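Local coordinates for CmeC (Campylobacter jejuni, PDB 4MT4), which probably exports compounds across the outer membrane as the trimeric channel of an efflux system, in the manner of the outer membrane factor family, at residues 1-13 / 282-294. Residues are numbered along the deposited sequence; the frame is centred on the assembly and turned at random.
Sequences CSLSPNLNIPEAN and LTQQNYLVGVART. With 3PK ((2S)-1-(pentanoyloxy)propan-2-yl hexanoate), chain S.
R293 and N286 fasten the extended N-terminal arm to helix 273-293 by holding two of its carbonyls. R293 meets L3 O side-on with NE and NH2, at 3.1 and 2.7 Å, and since the oxygen lies near the guanidinium plane, the paired grip fixes the rotation of that group. A bend at chi3 (-79°) swings the R293 guanidinium over V289, whose CG1 sits 4.1 Å above the centre of one of its faces. N286 takes P5 O through ND2 at 3.0 Å with a nearly straight N-H...O angle of 165°; its OD1 is bonded to K351 of helix 339-405, a second bond consistent with a fixed amide orientation.

Packing is tightest around these two anchors. The CA atoms of S4 and G290 are only 3.7 Å apart, a distance possible because the glycine puts no side chain between arm and helix. L3 rests CD1 on the R293 backbone and T294 CG2. S4 OG lies at the edge of the Y287 ring, 3.6 Å from CD1, and is hydrogen-bonded to D132 of helix 129-195. With partners on helices 129-195 and 339-405, the arm runs along the helical barrel of the outer membrane factor fold; at its start C1 SG is covalently bound to the short diester 3PK, consistent with the lipid anchor of a lipoprotein.

Beyond P5 the contact is apolar: L7 lays CD1 against N286 and L282 and sets CD2 on T283 CG2 at 3.6 Å. It thins at I9, whose CG1 grazes L282 CD2 at 4.1 Å. The intervening N6 and N8 are exposed, and P10 and E11 are poorly ordered.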
ATOM      1  N   CYS B   1      36.646  15.098 -12.202  1.00 49.24           N
ATOM      2  CA  CYS B   1      35.430  15.903 -12.222  1.00 53.70           C
ATOM      3  C   CYS B   1      34.205  15.052 -11.918  1.00 62.67           C
ATOM      4  O   CYS B   1      33.080  15.547 -11.920  1.00 57.41           O
ATOM      5  CB  CYS B   1      35.265  16.590 -13.577  1.00 58.52           C
ATOM      6  SG  CYS B   1      36.691  17.568 -14.086  1.00 70.66           S
ATOM      7  N   SER B   2      34.434  13.768 -11.664  1.00 54.21           N
ATOM      8  CA  SER B   2      33.365  12.831 -11.338  1.00 41.82           C
ATOM      9  C   SER B   2      33.927  11.529 -10.773  1.00 45.52           C
ATOM     10  O   SER B   2      34.898  10.984 -11.298  1.00 44.94           O
ATOM     11  CB  SER B   2      32.508  12.531 -12.570  1.00 55.37           C
ATOM     12  OG  SER B   2      31.474  11.615 -12.258  1.00 38.60           O
ATOM     13  N   LEU B   3      33.312  11.040  -9.699  1.00 39.94           N
ATOM     14  CA  LEU B   3      33.691   9.765  -9.103  1.00 34.68           C
ATOM     15  C   LEU B   3      32.586   8.729  -9.286  1.00 42.96           C
ATOM     16  O   LEU B   3      32.600   7.665  -8.664  1.00 37.60           O
ATOM     17  CB  LEU B   3      34.012   9.938  -7.619  1.00 36.06           C
ATOM     18  CG  LEU B   3      35.114  10.947  -7.300  1.00 42.38           C
ATOM     19  CD1 LEU B   3      35.384  10.980  -5.808  1.00 42.50           C
ATOM     20  CD2 LEU B   3      36.388  10.633  -8.074  1.00 33.95           C
ATOM     21  N   SER B   4      31.625   9.052 -10.147  1.00 39.07           N
ATOM     22  CA  SER B   4      30.545   8.129 -10.468  1.00 52.56           C
ATOM     23  C   SER B   4      31.066   6.943 -11.266  1.00 46.20           C
ATOM     24  O   SER B   4      31.757   7.118 -12.271  1.00 48.95           O
ATOM     25  CB  SER B   4      29.436   8.843 -11.244  1.00 34.02           C
ATOM     26  OG  SER B   4      28.718   9.724 -10.398  1.00 59.29           O
ATOM     27  N   PRO B   5      30.735   5.726 -10.815  1.00 44.93           N
ATOM     28  CA  PRO B   5      31.193   4.516 -11.500  1.00 50.91           C
ATOM     29  C   PRO B   5      30.495   4.334 -12.841  1.00 45.14           C
ATOM     30  O   PRO B   5      29.426   4.907 -13.052  1.00 45.84           O
ATOM     31  CB  PRO B   5      30.813   3.400 -10.525  1.00 35.91           C
ATOM     32  CG  PRO B   5      29.619   3.941  -9.804  1.00 39.70           C
ATOM     33  CD  PRO B   5      29.873   5.419  -9.660  1.00 39.76           C
ATOM     34  N   ASN B   6      31.099   3.555 -13.735  1.00 53.87           N
ATOM     35  CA  ASN B   6      30.467   3.229 -15.008  1.00 58.53           C
ATOM     36  C   ASN B   6      29.202   2.406 -14.794  1.00 46.85           C
ATOM     37  O   ASN B   6      29.219   1.402 -14.082  1.00 57.48           O
ATOM     38  CB  ASN B   6      31.438   2.470 -15.917  1.00 54.98           C
ATOM     39  CG  ASN B   6      32.590   3.334 -16.392  1.00 65.54           C
ATOM     40  OD1 ASN B   6      32.494   4.561 -16.405  1.00 72.52           O
ATOM     41  ND2 ASN B   6      33.686   2.698 -16.790  1.00 80.63           N
ATOM     42  N   LEU B   7      28.105   2.838 -15.406  1.00 54.09           N
ATOM     43  CA  LEU B   7      26.841   2.124 -15.277  1.00 67.19           C
ATOM     44  C   LEU B   7      26.768   0.991 -16.292  1.00 55.18           C
ATOM     45  O   LEU B   7      26.707   1.227 -17.498  1.00 59.89           O
ATOM     46  CB  LEU B   7      25.661   3.079 -15.455  1.00 51.31           C
ATOM     47  CG  LEU B   7      24.288   2.489 -15.135  1.00 56.16           C
ATOM     48  CD1 LEU B   7      24.229   2.012 -13.691  1.00 54.56           C
ATOM     49  CD2 LEU B   7      23.206   3.513 -15.408  1.00 53.23           C
ATOM     50  N   ASN B   8      26.776  -0.240 -15.792  1.00 63.00           N
ATOM     51  CA  ASN B   8      26.784  -1.418 -16.652  1.00 79.50           C
ATOM     52  C   ASN B   8      25.499  -2.230 -16.552  1.00 76.84           C
ATOM     53  O   ASN B   8      25.404  -3.171 -15.764  1.00 83.92           O
ATOM     54  CB  ASN B   8      27.984  -2.305 -16.318  1.00 75.61           C
ATOM     55  CG  ASN B   8      29.306  -1.602 -16.541  1.00 92.59           C
ATOM     56  OD1 ASN B   8      30.137  -1.514 -15.637  1.00 83.92           O
ATOM     57  ND2 ASN B   8      29.506  -1.088 -17.750  1.00 88.95           N
ATOM     58  N   ILE B   9      24.510  -1.862 -17.359  1.00 77.11           N
ATOM     59  CA  ILE B   9      23.267  -2.613 -17.423  1.00 75.32           C
ATOM     60  C   ILE B   9      23.408  -3.779 -18.392  1.00 67.96           C
ATOM     61  O   ILE B   9      23.619  -3.573 -19.586  1.00 63.64           O
ATOM     62  CB  ILE B   9      22.087  -1.729 -17.861  1.00 63.57           C
ATOM     63  CG1 ILE B   9      21.939  -0.533 -16.920  1.00 73.34           C
ATOM     64  CG2 ILE B   9      20.800  -2.541 -17.901  1.00 71.98           C
ATOM     65  CD1 ILE B   9      22.121   0.801 -17.607  1.00 70.94           C
ATOM     66  N   PRO B  10      23.293  -5.012 -17.879  1.00 89.71           N
ATOM     67  CA  PRO B  10      23.375  -6.207 -18.724  1.00 89.86           C
ATOM     68  C   PRO B  10      22.234  -6.260 -19.732  1.00 78.96           C
ATOM     69  O   PRO B  10      21.128  -5.809 -19.434  1.00 74.61           O
ATOM     70  CB  PRO B  10      23.276  -7.358 -17.718  1.00 77.97           C
ATOM     71  CG  PRO B  10      22.561  -6.771 -16.547  1.00 79.55           C
ATOM     72  CD  PRO B  10      23.033  -5.350 -16.470  1.00 90.74           C
ATOM     73  N   GLU B  11      22.508  -6.799 -20.915  1.00 79.65           N
ATOM     74  CA  GLU B  11      21.511  -6.860 -21.976  1.00 84.67           C
ATOM     75  C   GLU B  11      20.372  -7.813 -21.643  1.00 66.81           C
ATOM     76  O   GLU B  11      20.576  -8.851 -21.014  1.00 71.03           O
ATOM     77  CB  GLU B  11      22.158  -7.286 -23.294  1.00 85.11           C
ATOM     78  CG  GLU B  11      23.171  -6.306 -23.847  1.00 94.18           C
ATOM     79  CD  GLU B  11      23.605  -6.669 -25.251  1.00108.32           C
ATOM     80  OE1 GLU B  11      22.733  -7.043 -26.064  1.00112.20           O
ATOM     81  OE2 GLU B  11      24.817  -6.591 -25.540  1.00107.60           O
ATOM     82  N   ALA B  12      19.169  -7.446 -22.071  1.00 57.99           N
ATOM     83  CA  ALA B  12      18.019  -8.331 -21.975  1.00 60.53           C
ATOM     84  C   ALA B  12      17.985  -9.236 -23.199  1.00 57.98           C
ATOM     85  O   ALA B  12      17.735  -8.778 -24.313  1.00 63.24           O
ATOM     86  CB  ALA B  12      16.733  -7.533 -21.855  1.00 52.17           C
ATOM     87  N   ASN B  13      18.248 -10.520 -22.985  1.00 65.08           N
ATOM     88  CA  ASN B  13      18.305 -11.485 -24.075  1.00 56.16           C
ATOM     89  C   ASN B  13      17.065 -12.368 -24.128  1.00 59.16           C
ATOM     90  O   ASN B  13      16.773 -13.105 -23.189  1.00 56.52           O
ATOM     91  CB  ASN B  13      19.559 -12.352 -23.949  1.00 58.05           C
ATOM     92  CG  ASN B  13      20.838 -11.543 -24.045  1.00 75.35           C
ATOM     93  OD1 ASN B  13      21.726 -11.657 -23.199  1.00 71.26           O
ATOM     94  ND2 ASN B  13      20.935 -10.711 -25.076  1.00 67.46           N
ATOM     95  N   LEU B 282      17.789   4.134 -11.693  1.00 48.17           N
ATOM     96  CA  LEU B 282      19.015   3.381 -11.458  1.00 40.23           C
ATOM     97  C   LEU B 282      20.248   4.247 -11.711  1.00 44.99           C
ATOM     98  O   LEU B 282      21.195   4.228 -10.924  1.00 41.19           O
ATOM     99  CB  LEU B 282      19.057   2.131 -12.336  1.00 41.10           C
ATOM    100  CG  LEU B 282      20.359   1.326 -12.335  1.00 42.15           C
ATOM    101  CD1 LEU B 282      20.733   0.886 -10.924  1.00 35.63           C
ATOM    102  CD2 LEU B 282      20.248   0.129 -13.265  1.00 45.62           C
ATOM    103  N   THR B 283      20.235   5.010 -12.802  1.00 37.32           N
ATOM    104  CA  THR B 283      21.341   5.920 -13.109  1.00 53.87           C
ATOM    105  C   THR B 283      21.400   7.043 -12.085  1.00 40.82           C
ATOM    106  O   THR B 283      22.464   7.590 -11.806  1.00 43.66           O
ATOM    107  CB  THR B 283      21.218   6.552 -14.510  1.00 48.07           C
ATOM    108  OG1 THR B 283      20.615   7.847 -14.399  1.00 69.72           O
ATOM    109  CG2 THR B 283      20.375   5.682 -15.423  1.00 28.20           C
ATOM    110  N   GLN B 284      20.239   7.384 -11.538  1.00 42.80           N
ATOM    111  CA  GLN B 284      20.147   8.415 -10.514  1.00 45.73           C
ATOM    112  C   GLN B 284      20.932   8.005  -9.275  1.00 41.72           C
ATOM    113  O   GLN B 284      21.725   8.781  -8.744  1.00 42.65           O
ATOM    114  CB  GLN B 284      18.687   8.682 -10.149  1.00 37.20           C
ATOM    115  CG  GLN B 284      18.512   9.641  -8.986  1.00 29.80           C
ATOM    116  CD  GLN B 284      17.055   9.891  -8.652  1.00 49.89           C
ATOM    117  OE1 GLN B 284      16.205   9.018  -8.830  1.00 49.23           O
ATOM    118  NE2 GLN B 284      16.757  11.091  -8.168  1.00 42.13           N
ATOM    119  N   GLN B 285      20.709   6.774  -8.826  1.00 44.64           N
ATOM    120  CA  GLN B 285      21.408   6.235  -7.665  1.00 39.08           C
ATOM    121  C   GLN B 285      22.890   6.035  -7.964  1.00 50.34           C
ATOM    122  O   GLN B 285      23.733   6.151  -7.075  1.00 44.94           O
ATOM    123  CB  GLN B 285      20.775   4.914  -7.223  1.00 38.85           C
ATOM    124  CG  GLN B 285      19.338   5.049  -6.743  1.00 42.79           C
ATOM    125  CD  GLN B 285      19.216   5.961  -5.538  1.00 45.37           C
ATOM    126  OE1 GLN B 285      20.022   5.893  -4.610  1.00 52.98           O
ATOM    127  NE2 GLN B 285      18.210   6.828  -5.551  1.00 47.93           N
ATOM    128  N   ASN B 286      23.201   5.737  -9.222  1.00 42.74           N
ATOM    129  CA  ASN B 286      24.582   5.544  -9.644  1.00 42.31           C
ATOM    130  C   ASN B 286      25.378   6.840  -9.547  1.00 39.89           C
ATOM    131  O   ASN B 286      26.550   6.835  -9.169  1.00 42.25           O
ATOM    132  CB  ASN B 286      24.629   4.999 -11.072  1.00 44.26           C
ATOM    133  CG  ASN B 286      26.042   4.723 -11.544  1.00 39.30           C
ATOM    134  OD1 ASN B 286      26.675   3.759 -11.113  1.00 41.11           O
ATOM    135  ND2 ASN B 286      26.541   5.565 -12.441  1.00 33.34           N
ATOM    136  N   TYR B 287      24.729   7.951  -9.885  1.00 37.64           N
ATOM    137  CA  TYR B 287      25.346   9.268  -9.777  1.00 40.67           C
ATOM    138  C   TYR B 287      25.573   9.650  -8.317  1.00 40.26           C
ATOM    139  O   TYR B 287      26.545  10.326  -7.983  1.00 39.00           O
ATOM    140  CB  TYR B 287      24.478  10.324 -10.468  1.00 39.89           C
ATOM    141  CG  TYR B 287      24.642  10.370 -11.972  1.00 43.16           C
ATOM    142  CD1 TYR B 287      25.907  10.398 -12.553  1.00 40.44           C
ATOM    143  CD2 TYR B 287      23.535  10.379 -12.813  1.00 41.72           C
ATOM    144  CE1 TYR B 287      26.061  10.439 -13.928  1.00 42.00           C
ATOM    145  CE2 TYR B 287      23.679  10.419 -14.187  1.00 36.81           C
ATOM    146  CZ  TYR B 287      24.942  10.449 -14.739  1.00 47.56           C
ATOM    147  OH  TYR B 287      25.077  10.489 -16.108  1.00 45.16           O
ATOM    148  N   LEU B 288      24.665   9.207  -7.453  1.00 40.90           N
ATOM    149  CA  LEU B 288      24.744   9.516  -6.029  1.00 42.56           C
ATOM    150  C   LEU B 288      25.862   8.738  -5.347  1.00 39.52           C
ATOM    151  O   LEU B 288      26.311   9.107  -4.262  1.00 43.23           O
ATOM    152  CB  LEU B 288      23.409   9.225  -5.345  1.00 32.17           C
ATOM    153  CG  LEU B 288      22.269  10.170  -5.730  1.00 45.49           C
ATOM    154  CD1 LEU B 288      20.990   9.802  -4.995  1.00 27.80           C
ATOM    155  CD2 LEU B 288      22.662  11.615  -5.454  1.00 31.62           C
ATOM    156  N   VAL B 289      26.300   7.656  -5.981  1.00 41.54           N
ATOM    157  CA  VAL B 289      27.458   6.917  -5.500  1.00 37.02           C
ATOM    158  C   VAL B 289      28.697   7.794  -5.637  1.00 42.93           C
ATOM    159  O   VAL B 289      29.530   7.862  -4.731  1.00 40.92           O
ATOM    160  CB  VAL B 289      27.660   5.597  -6.270  1.00 39.29           C
ATOM    161  CG1 VAL B 289      28.988   4.955  -5.897  1.00 34.73           C
ATOM    162  CG2 VAL B 289      26.505   4.642  -6.000  1.00 40.42           C
ATOM    163  N   GLY B 290      28.800   8.478  -6.773  1.00 38.62           N
ATOM    164  CA  GLY B 290      29.898   9.394  -7.018  1.00 42.91           C
ATOM    165  C   GLY B 290      29.920  10.540  -6.024  1.00 40.63           C
ATOM    166  O   GLY B 290      30.981  10.912  -5.526  1.00 43.85           O
ATOM    167  N   VAL B 291      28.745  11.094  -5.738  1.00 40.93           N
ATOM    168  CA  VAL B 291      28.604  12.174  -4.767  1.00 36.50           C
ATOM    169  C   VAL B 291      29.120  11.753  -3.394  1.00 43.77           C
ATOM    170  O   VAL B 291      29.808  12.515  -2.713  1.00 41.01           O
ATOM    171  CB  VAL B 291      27.133  12.624  -4.637  1.00 45.05           C
ATOM    172  CG1 VAL B 291      26.977  13.650  -3.519  1.00 34.11           C
ATOM    173  CG2 VAL B 291      26.628  13.182  -5.956  1.00 34.85           C
ATOM    174  N   ALA B 292      28.787  10.528  -3.003  1.00 38.99           N
ATOM    175  CA  ALA B 292      29.179  10.001  -1.702  1.00 39.42           C
ATOM    176  C   ALA B 292      30.685   9.782  -1.614  1.00 44.79           C
ATOM    177  O   ALA B 292      31.279   9.931  -0.546  1.00 43.72           O
ATOM    178  CB  ALA B 292      28.440   8.702  -1.418  1.00 27.08           C
ATOM    179  N   ARG B 293      31.300   9.434  -2.740  1.00 37.57           N
ATOM    180  CA  ARG B 293      32.730   9.137  -2.765  1.00 39.39           C
ATOM    181  C   ARG B 293      33.589  10.400  -2.744  1.00 38.58           C
ATOM    182  O   ARG B 293      34.779  10.340  -2.432  1.00 41.50           O
ATOM    183  CB  ARG B 293      33.081   8.292  -3.993  1.00 32.91           C
ATOM    184  CG  ARG B 293      32.482   6.890  -3.962  1.00 46.94           C
ATOM    185  CD  ARG B 293      33.324   5.875  -4.726  1.00 51.48           C
ATOM    186  NE  ARG B 293      33.135   5.948  -6.173  1.00 51.09           N
ATOM    187  CZ  ARG B 293      32.978   4.885  -6.958  1.00 46.86           C
ATOM    188  NH1 ARG B 293      32.985   3.666  -6.435  1.00 46.33           N
ATOM    189  NH2 ARG B 293      32.812   5.037  -8.266  1.00 47.54           N
ATOM    190  N   THR B 294      32.986  11.539  -3.069  1.00 36.48           N
ATOM    191  CA  THR B 294      33.709  12.808  -3.069  1.00 42.40           C
ATOM    192  C   THR B 294      34.056  13.262  -1.655  1.00 47.30           C
ATOM    193  O   THR B 294      34.891  14.146  -1.466  1.00 38.51           O
ATOM    194  CB  THR B 294      32.904  13.929  -3.757  1.00 43.50           C
ATOM    195  OG1 THR B 294      31.645  14.094  -3.094  1.00 40.18           O
ATOM    196  CG2 THR B 294      32.667  13.603  -5.225  1.00 36.12           C
TER
HETATM  197  CA1 3PK S 507      36.846  23.000 -11.512  1.00101.43           C
HETATM  198  OA1 3PK S 507      36.148  23.991 -11.520  1.00 92.81           O
HETATM  199  CA2 3PK S 507      38.231  23.193 -11.064  1.00 90.85           C
HETATM  200  CA3 3PK S 507      38.807  24.550 -11.247  1.00 78.51           C
HETATM  201  CA4 3PK S 507      40.136  24.771 -10.622  1.00 83.69           C
HETATM  202  CA5 3PK S 507      40.203  25.461  -9.306  1.00 77.93           C
HETATM  203  CB1 3PK S 507      39.384  20.269 -12.732  1.00 79.98           C
HETATM  204  OB1 3PK S 507      39.844  19.904 -13.785  1.00 85.74           O
HETATM  205  CB2 3PK S 507      38.913  21.673 -12.646  1.00 85.90           C
HETATM  206  CG1 3PK S 507      36.448  20.774 -12.206  1.00 85.83           C
HETATM  207  OG1 3PK S 507      36.656  22.088 -12.498  1.00 80.73           O
HETATM  208  CG2 3PK S 507      37.297  19.860 -12.974  1.00 87.80           C
HETATM  209  OG2 3PK S 507      38.404  19.490 -12.319  1.00 92.78           O
HETATM  210  CG3 3PK S 507      36.532  18.633 -13.407  1.00 78.80           C